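Local coordinates for protein putative alpha-N-acetylgalactosaminidase (Bacillus halodurans C-125, PDB 3CC1) that probably removes terminal alpha-linked N-acetylgalactosamine from glycans, as a putative glycoside hydrolase with a TIM barrel and a C-terminal beta sandwich, at residues A[153-157]-A[197-201]; A[243-247]-A[292-296]; A[299-303]-A[420-424]. One frame throughout, in Å; residues are numbered along the deposited sequence.

Contact 1: A[153-157]-A[197-201]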
loop_
_atom_site.group_PDB
_atom_site.type_symbol
_atom_site.label_atom_id
_atom_site.label_comp_id
_atom_site.label_asym_id
_atom_site.label_seq_id
_atom_site.Cartn_x
_atom_site.Cartn_y
_atom_site.Cartn_z
ATOM N N TYR A 153 -1.618 -3.551 -36.437
ATOM C CA TYR A 153 -2.508 -2.442 -36.097
ATOM C C TYR A 153 -3.812 -3.081 -35.616
ATOM O O TYR A 153 -4.134 -4.217 -35.970
ATOM C CB TYR A 153 -2.834 -1.567 -37.309
ATOM C CG TYR A 153 -1.679 -0.720 -37.807
ATOM C CD1 TYR A 153 -1.074 0.210 -36.984
ATOM C CD2 TYR A 153 -1.227 -0.830 -39.118
ATOM C CE1 TYR A 153 -0.044 1.010 -37.463
ATOM C CE2 TYR A 153 -0.201 -0.045 -39.600
ATOM C CZ TYR A 153 0.382 0.870 -38.775
ATOM O OH TYR A 153 1.426 1.633 -39.243
ATOM N N GLY A 154 -4.532 -2.348 -34.780
ATOM C CA GLY A 154 -5.896 -2.672 -34.477
ATOM C C GLY A 154 -6.794 -2.725 -35.692
ATOM O O GLY A 154 -6.592 -2.034 -36.683
ATOM N N VAL A 155 -7.804 -3.573 -35.583
ATOM C CA VAL A 155 -8.901 -3.610 -36.518
ATOM C C VAL A 155 -10.014 -2.730 -35.944
ATOM O O VAL A 155 -10.380 -2.829 -34.765
ATOM C CB VAL A 155 -9.384 -5.047 -36.756
ATOM C CG1 VAL A 155 -10.676 -5.067 -37.568
ATOM C CG2 VAL A 155 -8.297 -5.868 -37.458
ATOM N N ASP A 156 -10.528 -1.847 -36.778
ATOM C CA ASP A 156 -11.568 -0.913 -36.391
ATOM C C ASP A 156 -12.963 -1.556 -36.491
ATOM O O ASP A 156 -13.482 -1.782 -37.580
ATOM C CB ASP A 156 -11.482 0.299 -37.293
ATOM C CG ASP A 156 -12.453 1.399 -36.915
ATOM O OD1 ASP A 156 -13.456 1.178 -36.177
ATOM O OD2 ASP A 156 -12.194 2.509 -37.408
ATOM N N PRO A 157 -13.583 -1.823 -35.341
ATOM C CA PRO A 157 -14.829 -2.563 -35.339
ATOM C C PRO A 157 -15.988 -1.769 -35.902
ATOM O O PRO A 157 -17.070 -2.327 -36.041
ATOM C CB PRO A 157 -15.071 -2.865 -33.859
ATOM C CG PRO A 157 -14.168 -1.985 -33.110
ATOM C CD PRO A 157 -13.041 -1.630 -33.990
ATOM N N GLU A 197 -15.090 -4.008 -28.246
ATOM C CA GLU A 197 -15.793 -4.293 -29.510
ATOM C C GLU A 197 -14.987 -5.213 -30.433
ATOM O O GLU A 197 -15.555 -6.017 -31.153
ATOM C CB GLU A 197 -16.169 -3.003 -30.237
ATOM C CG GLU A 197 -17.253 -2.201 -29.523
ATOM C CD GLU A 197 -18.541 -3.030 -29.299
ATOM O OE1 GLU A 197 -18.936 -3.819 -30.194
ATOM O OE2 GLU A 197 -19.156 -2.902 -28.215
ATOM N N GLU A 198 -13.663 -5.094 -30.382
ATOM C CA GLU A 198 -12.782 -5.953 -31.153
ATOM C C GLU A 198 -12.862 -7.377 -30.587
ATOM O O GLU A 198 -12.907 -8.352 -31.340
ATOM C CB GLU A 198 -11.343 -5.419 -31.148
ATOM C CG GLU A 198 -10.497 -5.984 -32.248
ATOM C CD GLU A 198 -9.149 -5.264 -32.499
ATOM O OE1 GLU A 198 -8.760 -4.343 -31.749
ATOM O OE2 GLU A 198 -8.471 -5.666 -33.476
ATOM N N ILE A 199 -12.956 -7.488 -29.256
ATOM C CA ILE A 199 -13.189 -8.802 -28.606
ATOM C C ILE A 199 -14.470 -9.463 -29.076
ATOM O O ILE A 199 -14.496 -10.655 -29.320
ATOM C CB ILE A 199 -13.236 -8.712 -27.032
ATOM C CG1 ILE A 199 -11.812 -8.457 -26.472
ATOM C CG2 ILE A 199 -13.862 -10.004 -26.416
ATOM C CD1 ILE A 199 -11.847 -7.896 -25.055
ATOM N N LYS A 200 -15.536 -8.694 -29.179
ATOM C CA LYS A 200 -16.817 -9.261 -29.609
ATOM C C LYS A 200 -16.693 -9.866 -31.016
ATOM O O LYS A 200 -17.247 -10.940 -31.290
ATOM C CB LYS A 200 -17.937 -8.227 -29.546
ATOM C CG LYS A 200 -18.244 -7.665 -28.140
ATOM C CD LYS A 200 -19.468 -6.726 -28.220
ATOM C CE LYS A 200 -19.780 -5.951 -26.933
ATOM N NZ LYS A 200 -21.181 -5.352 -26.999
HETATM N N MSE A 201 -15.931 -9.208 -31.893
HETATM C CA MSE A 201 -15.726 -9.738 -33.257
HETATM C C MSE A 201 -14.951 -11.056 -33.243
HETATM O O MSE A 201 -15.277 -11.962 -33.986
HETATM C CB MSE A 201 -14.969 -8.743 -34.138
HETATM C CG MSE A 201 -15.810 -7.553 -34.515
HETATM SE SE MSE A 201 -15.000 -6.419 -35.875
HETATM C CE MSE A 201 -13.266 -6.101 -35.089
#

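Contact 2: A[243-247]-A[292-296]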
loop_
_atom_site.group_PDB
_atom_site.type_symbol
_atom_site.label_atom_id
_atom_site.label_comp_id
_atom_site.label_asym_id
_atom_site.label_seq_id
_atom_site.Cartn_x
_atom_site.Cartn_y
_atom_site.Cartn_z
ATOM N N PHE A 243 4.817 -13.456 -15.736
ATOM C CA PHE A 243 5.257 -14.344 -14.710
ATOM C C PHE A 243 6.468 -15.113 -15.163
ATOM O O PHE A 243 6.523 -15.678 -16.272
ATOM C CB PHE A 243 4.127 -15.243 -14.204
ATOM C CG PHE A 243 4.518 -16.014 -12.997
ATOM C CD1 PHE A 243 4.665 -15.372 -11.782
ATOM C CD2 PHE A 243 4.818 -17.361 -13.081
ATOM C CE1 PHE A 243 5.062 -16.065 -10.673
ATOM C CE2 PHE A 243 5.222 -18.047 -11.981
ATOM C CZ PHE A 243 5.367 -17.386 -10.755
ATOM N N TRP A 244 7.453 -15.112 -14.260
ATOM C CA TRP A 244 8.712 -15.828 -14.407
ATOM C C TRP A 244 9.215 -16.372 -13.061
ATOM O O TRP A 244 8.629 -16.124 -11.995
ATOM C CB TRP A 244 9.800 -14.905 -15.022
ATOM C CG TRP A 244 9.807 -14.807 -16.492
ATOM C CD1 TRP A 244 9.366 -13.760 -17.255
ATOM C CD2 TRP A 244 10.299 -15.783 -17.412
ATOM N NE1 TRP A 244 9.561 -14.021 -18.578
ATOM C CE2 TRP A 244 10.129 -15.258 -18.708
ATOM C CE3 TRP A 244 10.866 -17.047 -17.268
ATOM C CZ2 TRP A 244 10.499 -15.954 -19.851
ATOM C CZ3 TRP A 244 11.231 -17.728 -18.387
ATOM C CH2 TRP A 244 11.074 -17.162 -19.680
ATOM N N ASP A 245 10.331 -17.099 -13.137
ATOM C CA ASP A 245 11.025 -17.698 -11.954
ATOM C C ASP A 245 11.786 -16.652 -11.125
ATOM O O ASP A 245 13.034 -16.640 -11.046
ATOM C CB ASP A 245 11.945 -18.872 -12.367
ATOM C CG ASP A 245 12.956 -18.501 -13.436
ATOM O OD1 ASP A 245 12.635 -17.715 -14.370
ATOM O OD2 ASP A 245 14.072 -19.017 -13.358
ATOM N N ASP A 246 11.024 -15.728 -10.558
ATOM C CA ASP A 246 11.566 -14.789 -9.580
ATOM C C ASP A 246 10.599 -14.639 -8.440
ATOM O O ASP A 246 9.398 -14.480 -8.644
ATOM C CB ASP A 246 11.848 -13.417 -10.186
ATOM C CG ASP A 246 12.612 -12.503 -9.219
ATOM O OD1 ASP A 246 11.945 -11.783 -8.426
ATOM O OD2 ASP A 246 13.874 -12.481 -9.273
ATOM N N TRP A 247 11.123 -14.740 -7.231
ATOM C CA TRP A 247 10.259 -14.702 -6.051
ATOM C C TRP A 247 9.428 -13.431 -5.984
ATOM O O TRP A 247 8.294 -13.445 -5.526
ATOM C CB TRP A 247 11.051 -14.854 -4.756
ATOM C CG TRP A 247 10.195 -14.658 -3.547
ATOM C CD1 TRP A 247 10.257 -13.640 -2.669
ATOM C CD2 TRP A 247 9.123 -15.509 -3.105
ATOM N NE1 TRP A 247 9.306 -13.805 -1.687
ATOM C CE2 TRP A 247 8.578 -14.929 -1.944
ATOM C CE3 TRP A 247 8.570 -16.686 -3.582
ATOM C CZ2 TRP A 247 7.521 -15.506 -1.236
ATOM C CZ3 TRP A 247 7.506 -17.262 -2.861
ATOM C CH2 TRP A 247 7.001 -16.667 -1.723
ATOM N N ARG A 292 18.970 -21.986 -18.361
ATOM C CA ARG A 292 18.981 -22.313 -16.943
ATOM C C ARG A 292 17.959 -23.337 -16.527
ATOM O O ARG A 292 16.992 -23.610 -17.240
ATOM C CB ARG A 292 18.747 -21.050 -16.122
ATOM C CG ARG A 292 17.310 -20.524 -16.115
ATOM C CD ARG A 292 17.221 -19.114 -15.545
ATOM N NE ARG A 292 15.859 -18.554 -15.604
ATOM C CZ ARG A 292 15.339 -17.938 -16.661
ATOM N NH1 ARG A 292 16.050 -17.812 -17.757
ATOM N NH2 ARG A 292 14.110 -17.441 -16.626
ATOM N N TRP A 293 18.222 -23.901 -15.352
ATOM C CA TRP A 293 17.218 -24.534 -14.536
ATOM C C TRP A 293 16.467 -23.433 -13.790
ATOM O O TRP A 293 17.035 -22.398 -13.447
ATOM C CB TRP A 293 17.840 -25.474 -13.513
ATOM C CG TRP A 293 16.910 -26.493 -13.073
ATOM C CD1 TRP A 293 16.250 -26.586 -11.850
ATOM C CD2 TRP A 293 16.505 -27.622 -13.834
ATOM N NE1 TRP A 293 15.466 -27.728 -11.830
ATOM C CE2 TRP A 293 15.602 -28.371 -13.040
ATOM C CE3 TRP A 293 16.815 -28.074 -15.104
ATOM C CZ2 TRP A 293 15.014 -29.547 -13.503
ATOM C CZ3 TRP A 293 16.238 -29.256 -15.551
ATOM C CH2 TRP A 293 15.345 -29.960 -14.773
ATOM N N THR A 294 15.183 -23.665 -13.558
ATOM C CA THR A 294 14.362 -22.704 -12.838
ATOM C C THR A 294 15.043 -22.166 -11.601
ATOM O O THR A 294 15.667 -22.885 -10.872
ATOM C CB THR A 294 12.975 -23.265 -12.468
ATOM O OG1 THR A 294 12.230 -22.236 -11.811
ATOM C CG2 THR A 294 13.068 -24.472 -11.572
ATOM N N ARG A 295 14.922 -20.865 -11.392
ATOM C CA ARG A 295 15.540 -20.218 -10.257
ATOM C C ARG A 295 14.722 -20.449 -8.987
ATOM O O ARG A 295 15.206 -20.186 -7.912
ATOM C CB ARG A 295 15.706 -18.713 -10.495
ATOM C CG ARG A 295 16.716 -18.379 -11.573
ATOM C CD ARG A 295 16.506 -16.970 -12.075
ATOM N NE ARG A 295 17.196 -16.015 -11.221
ATOM C CZ ARG A 295 16.601 -15.219 -10.328
ATOM N NH1 ARG A 295 15.276 -15.193 -10.131
ATOM N NH2 ARG A 295 17.362 -14.416 -9.611
ATOM N N PHE A 296 13.504 -20.968 -9.118
ATOM C CA PHE A 296 12.654 -21.205 -7.948
ATOM C C PHE A 296 13.225 -22.374 -7.145
ATOM O O PHE A 296 13.616 -23.406 -7.711
ATOM C CB PHE A 296 11.243 -21.544 -8.313
ATOM C CG PHE A 296 10.373 -20.358 -8.658
ATOM C CD1 PHE A 296 10.451 -19.188 -7.966
ATOM C CD2 PHE A 296 9.381 -20.491 -9.604
ATOM C CE1 PHE A 296 9.581 -18.115 -8.271
ATOM C CE2 PHE A 296 8.528 -19.436 -9.916
ATOM C CZ PHE A 296 8.638 -18.252 -9.241
#

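Contact 3: A[299-303]-A[420-424]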
loop_
_atom_site.group_PDB
_atom_site.type_symbol
_atom_site.label_atom_id
_atom_site.label_comp_id
_atom_site.label_asym_id
_atom_site.label_seq_id
_atom_site.Cartn_x
_atom_site.Cartn_y
_atom_site.Cartn_z
ATOM N N ASP A 299 10.771 -25.379 -2.522
ATOM C CA ASP A 299 9.689 -24.841 -1.718
ATOM C C ASP A 299 8.828 -23.844 -2.540
ATOM O O ASP A 299 7.574 -23.819 -2.468
ATOM C CB ASP A 299 10.194 -24.159 -0.460
ATOM C CG ASP A 299 10.574 -25.128 0.655
ATOM O OD1 ASP A 299 10.238 -26.346 0.543
ATOM O OD2 ASP A 299 11.208 -24.638 1.635
ATOM N N GLU A 300 9.512 -22.975 -3.272
ATOM C CA GLU A 300 8.840 -21.992 -4.110
ATOM C C GLU A 300 8.036 -22.596 -5.223
ATOM O O GLU A 300 6.979 -22.095 -5.555
ATOM C CB GLU A 300 9.866 -20.986 -4.676
ATOM C CG GLU A 300 10.384 -20.059 -3.589
ATOM C CD GLU A 300 11.622 -19.254 -4.033
ATOM O OE1 GLU A 300 12.243 -19.613 -5.044
ATOM O OE2 GLU A 300 11.978 -18.277 -3.324
ATOM N N GLN A 301 8.572 -23.640 -5.850
ATOM C CA GLN A 301 7.889 -24.349 -6.923
ATOM C C GLN A 301 6.547 -24.944 -6.405
ATOM O O GLN A 301 5.495 -24.795 -7.037
ATOM C CB GLN A 301 8.788 -25.461 -7.499
ATOM C CG GLN A 301 10.075 -24.953 -8.236
ATOM C CD GLN A 301 10.980 -26.073 -8.670
ATOM O OE1 GLN A 301 10.505 -27.093 -9.198
ATOM N NE2 GLN A 301 12.302 -25.909 -8.453
ATOM N N LEU A 302 6.587 -25.588 -5.242
ATOM C CA LEU A 302 5.360 -26.134 -4.620
ATOM C C LEU A 302 4.391 -25.033 -4.210
ATOM O O LEU A 302 3.208 -25.172 -4.364
ATOM C CB LEU A 302 5.684 -26.976 -3.396
ATOM C CG LEU A 302 6.447 -28.264 -3.683
ATOM C CD1 LEU A 302 6.927 -28.870 -2.383
ATOM C CD2 LEU A 302 5.617 -29.270 -4.429
ATOM N N THR A 303 4.940 -23.920 -3.732
ATOM C CA THR A 303 4.144 -22.751 -3.380
ATOM C C THR A 303 3.360 -22.219 -4.582
ATOM O O THR A 303 2.150 -21.972 -4.489
ATOM C CB THR A 303 5.005 -21.648 -2.685
ATOM O OG1 THR A 303 5.303 -22.086 -1.341
ATOM C CG2 THR A 303 4.283 -20.305 -2.660
ATOM N N LYS A 420 8.980 -22.986 6.655
ATOM C CA LYS A 420 10.154 -22.230 6.186
ATOM C C LYS A 420 9.737 -21.037 5.334
ATOM O O LYS A 420 8.620 -20.979 4.830
ATOM C CB LYS A 420 11.065 -23.149 5.377
ATOM C CG LYS A 420 11.642 -24.292 6.172
ATOM C CD LYS A 420 12.719 -24.973 5.379
ATOM C CE LYS A 420 12.284 -26.319 4.856
ATOM N NZ LYS A 420 12.909 -26.537 3.483
ATOM N N PRO A 421 10.634 -20.055 5.169
ATOM C CA PRO A 421 10.310 -18.950 4.284
ATOM C C PRO A 421 9.935 -19.421 2.875
ATOM O O PRO A 421 10.559 -20.311 2.330
ATOM C CB PRO A 421 11.584 -18.093 4.290
ATOM C CG PRO A 421 12.607 -18.875 4.992
ATOM C CD PRO A 421 11.945 -19.905 5.816
ATOM N N HIS A 422 8.838 -18.872 2.355
ATOM C CA HIS A 422 8.343 -19.184 1.006
ATOM C C HIS A 422 7.745 -20.566 0.892
ATOM O O HIS A 422 7.395 -20.986 -0.185
ATOM C CB HIS A 422 9.437 -19.037 -0.054
ATOM C CG HIS A 422 10.173 -17.741 0.005
ATOM N ND1 HIS A 422 11.128 -17.391 -0.932
ATOM C CD2 HIS A 422 10.094 -16.700 0.874
ATOM C CE1 HIS A 422 11.635 -16.209 -0.614
ATOM N NE2 HIS A 422 11.032 -15.773 0.480
ATOM N N GLN A 423 7.619 -21.259 2.016
ATOM C CA GLN A 423 7.112 -22.613 2.028
ATOM C C GLN A 423 5.616 -22.620 2.289
ATOM O O GLN A 423 5.052 -21.787 3.005
ATOM C CB GLN A 423 7.859 -23.455 3.065
ATOM C CG GLN A 423 7.467 -24.924 3.046
ATOM C CD GLN A 423 8.217 -25.776 4.027
ATOM O OE1 GLN A 423 8.384 -25.417 5.168
ATOM N NE2 GLN A 423 8.673 -26.938 3.573
ATOM N N SER A 424 4.959 -23.622 1.733
ATOM C CA SER A 424 3.540 -23.754 1.885
ATOM C C SER A 424 3.183 -25.220 2.189
ATOM O O SER A 424 4.013 -26.122 2.119
ATOM C CB SER A 424 2.793 -23.297 0.644
ATOM O OG SER A 424 3.189 -24.049 -0.491
HETATM O O HOH W 1 6.272 -25.140 -0.357
HETATM O O HOH W 2 12.194 -22.279 1.916
HETATM O O HOH W 3 7.699 -27.373 0.562
HETATM O O HOH W 4 11.692 -28.192 2.032
#

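Contact 1: A[153-157]-A[197-201]
Glu-198 reaches from helix 196-208 to the backbone of Val-155 on strand 152-155. This is the polar part of the contact. Val-155 N donates to Glu-198 OE2 over 3.0 Å, with an N-H...O angle of 160°. The amide comes from above the carboxylate, well out of its plane. CG of Glu-198 lies anti to its backbone N (chi1 -162°), and the chain stays extended beyond it, which carries the acid across to the strand. The carboxylate has other partners as well. OE2 also bonds the hydroxyl of Tyr-166, and OE1 forms a salt bridge with Arg-116. Both oxygens of this buried acid are therefore satisfied, and the nearby arginine is likely to favour its charged form.

The rest is apolar packing. Met-201, a selenomethionine, bends at its last torsion and presents its methyl CE. CE lies 3.7 Å from Val-155 CG1 and 3.9 Å from Pro-157 CB. The selenium lies 3.9 Å from Pro-157 CA. On the outer side the Pro-157 ring puts CG against Glu-197 CB at 3.6 Å. Beyond CB the Glu-197 chain folds back and makes a weak salt bridge with Lys-200, one helical turn on.

The axes of the two short segments come within 9.9 Å, their directions 69° apart. Strand 152-155 is the middle strand of a small antiparallel sheet, between 118-119 and 140-141. The contact joins this sheet to helix 196-208, with helix 162-175 packed against both: its Ala-162 and Tyr-166 touch Val-155 and Met-201.

Contact 2: A[243-247]-A[292-296]
Asp-245 turns its carboxylate between its own backbone N and carbonyl carbon (chi1 55°), facing Arg-292. The arginine comes from the opposite direction, with its chain extended from CG to NE. The two flat groups meet nearly coplanar, 14° apart, in a side-on bidentate salt bridge. NH2 of Arg-292 donates to Asp-245 OD1 at 2.7 Å, almost straight at 178°. NE of Arg-292 donates to Asp-245 OD2 at 2.9 Å. Both bonds use syn lone pairs. The anti lone pair of OD2 takes the backbone N of Arg-295 at 2.8 Å, so this oxygen has two donors. With an alanine in place of Asp-245, the Arg-292 guanidinium would probably lose its counter-charge and the Arg-295 amide its acceptor.

Asp-245 is the centre of an inverse gamma turn in the loop leading from strand 240-241 to helix 247-262. Both segments belong to the barrel domain. Arg-295 bends at chi3 and brings NH1 to Asp-245 O at 2.8 Å, in the carbonyl plane and on a lone pair. Asp-246 is at the N-cap of helix 247-262. One of its two modelled conformers puts OD2 near the same NH1 and OD1 near Ser-248, links that stay doubtful.

Thr-294 OG1 accepts from Phe-296 N, closing an ST turn that ends at Phe-296; the hydroxyl also bonds Pro-276 O. One face of the Phe-296 ring takes Asp-245 CA in a CH-pi contact, 3.7 Å from the centroid. Its edge meets Phe-243, with the two CZ atoms 3.7 Å apart. Leu-250 touches Phe-296, and the Phe-243 ring meets that of Trp-308.

Contact 3: A[299-303]-A[420-424]
Thr-303, Ser-424, Glu-300 and His-422 form the close-set part of this contact, between helix 298-310 and the turn before strand 424-431. Thr-303 OG1 donates to His-422 O at 2.6 Å and accepts from Ser-424 OG at 3.0 Å. Ser-424 OG also bonds Asn-306. One water sits in this tighter part, bridging Asp-299 O and Ser-424 N. The Glu-300 and His-422 side chains lie side by side with their flat groups nearly coplanar, 11° apart. ND1 of His-422 donates to the anti lone pair of Glu-300 OE2 at 2.7 Å. The other ring nitrogen bonds Asp-377, and the imidazole stacks on Trp-247, so the ring is fixed in rotation.

The side around the Asp-299 carboxylate is wetter. Asp-299 OD2 forms a salt bridge with Lys-420 NZ at 3.1 Å, on the syn side. Three waters extend this link: one joins OD2 to Pro-421 O, one joins Asp-299 OD1 to Gln-423 NE2, and one joins OD1 to Lys-420 NZ. Gln-423 has CG anti to the backbone N (chi1 -175°) and an extended chain, which carries its amide past this carboxylate. Its OE1 takes the N of Lys-420 at 2.9 Å, across the type II turn that these two residues bound.

The contact joins the barrel domain to the C-terminal beta sandwich almost wholly through polar groups. With carboxylates of Glu-300 and Asp-377 at its two nitrogens, His-422 is likely to be protonated and positively charged.

Contacts 2 and 3 are neighbours, with centres 13 Å apart, and they touch. Phe-296 O of contact 2 probably accepts a hydrogen bond from Gln-301 NE2 of contact 3, at 2.9 Å. Trp-247 packs against Glu-300. Strand 292-293 is followed, after a short loop, by helix 298-310, so contact 2 leads to the domain junction of contact 3. Contact 1 stands apart, on the opposite side of the chain's centre. Its centre lies about 35 Å from that of contact 2 and 42 Å from that of contact 3. None includes a residue of the hexaoxaicosane-diol pocket. Trp-293 and Leu-302 side chains lie about 4 Å from a triethylene glycol and a glycerol respectively, probably from the crystallisation liquor.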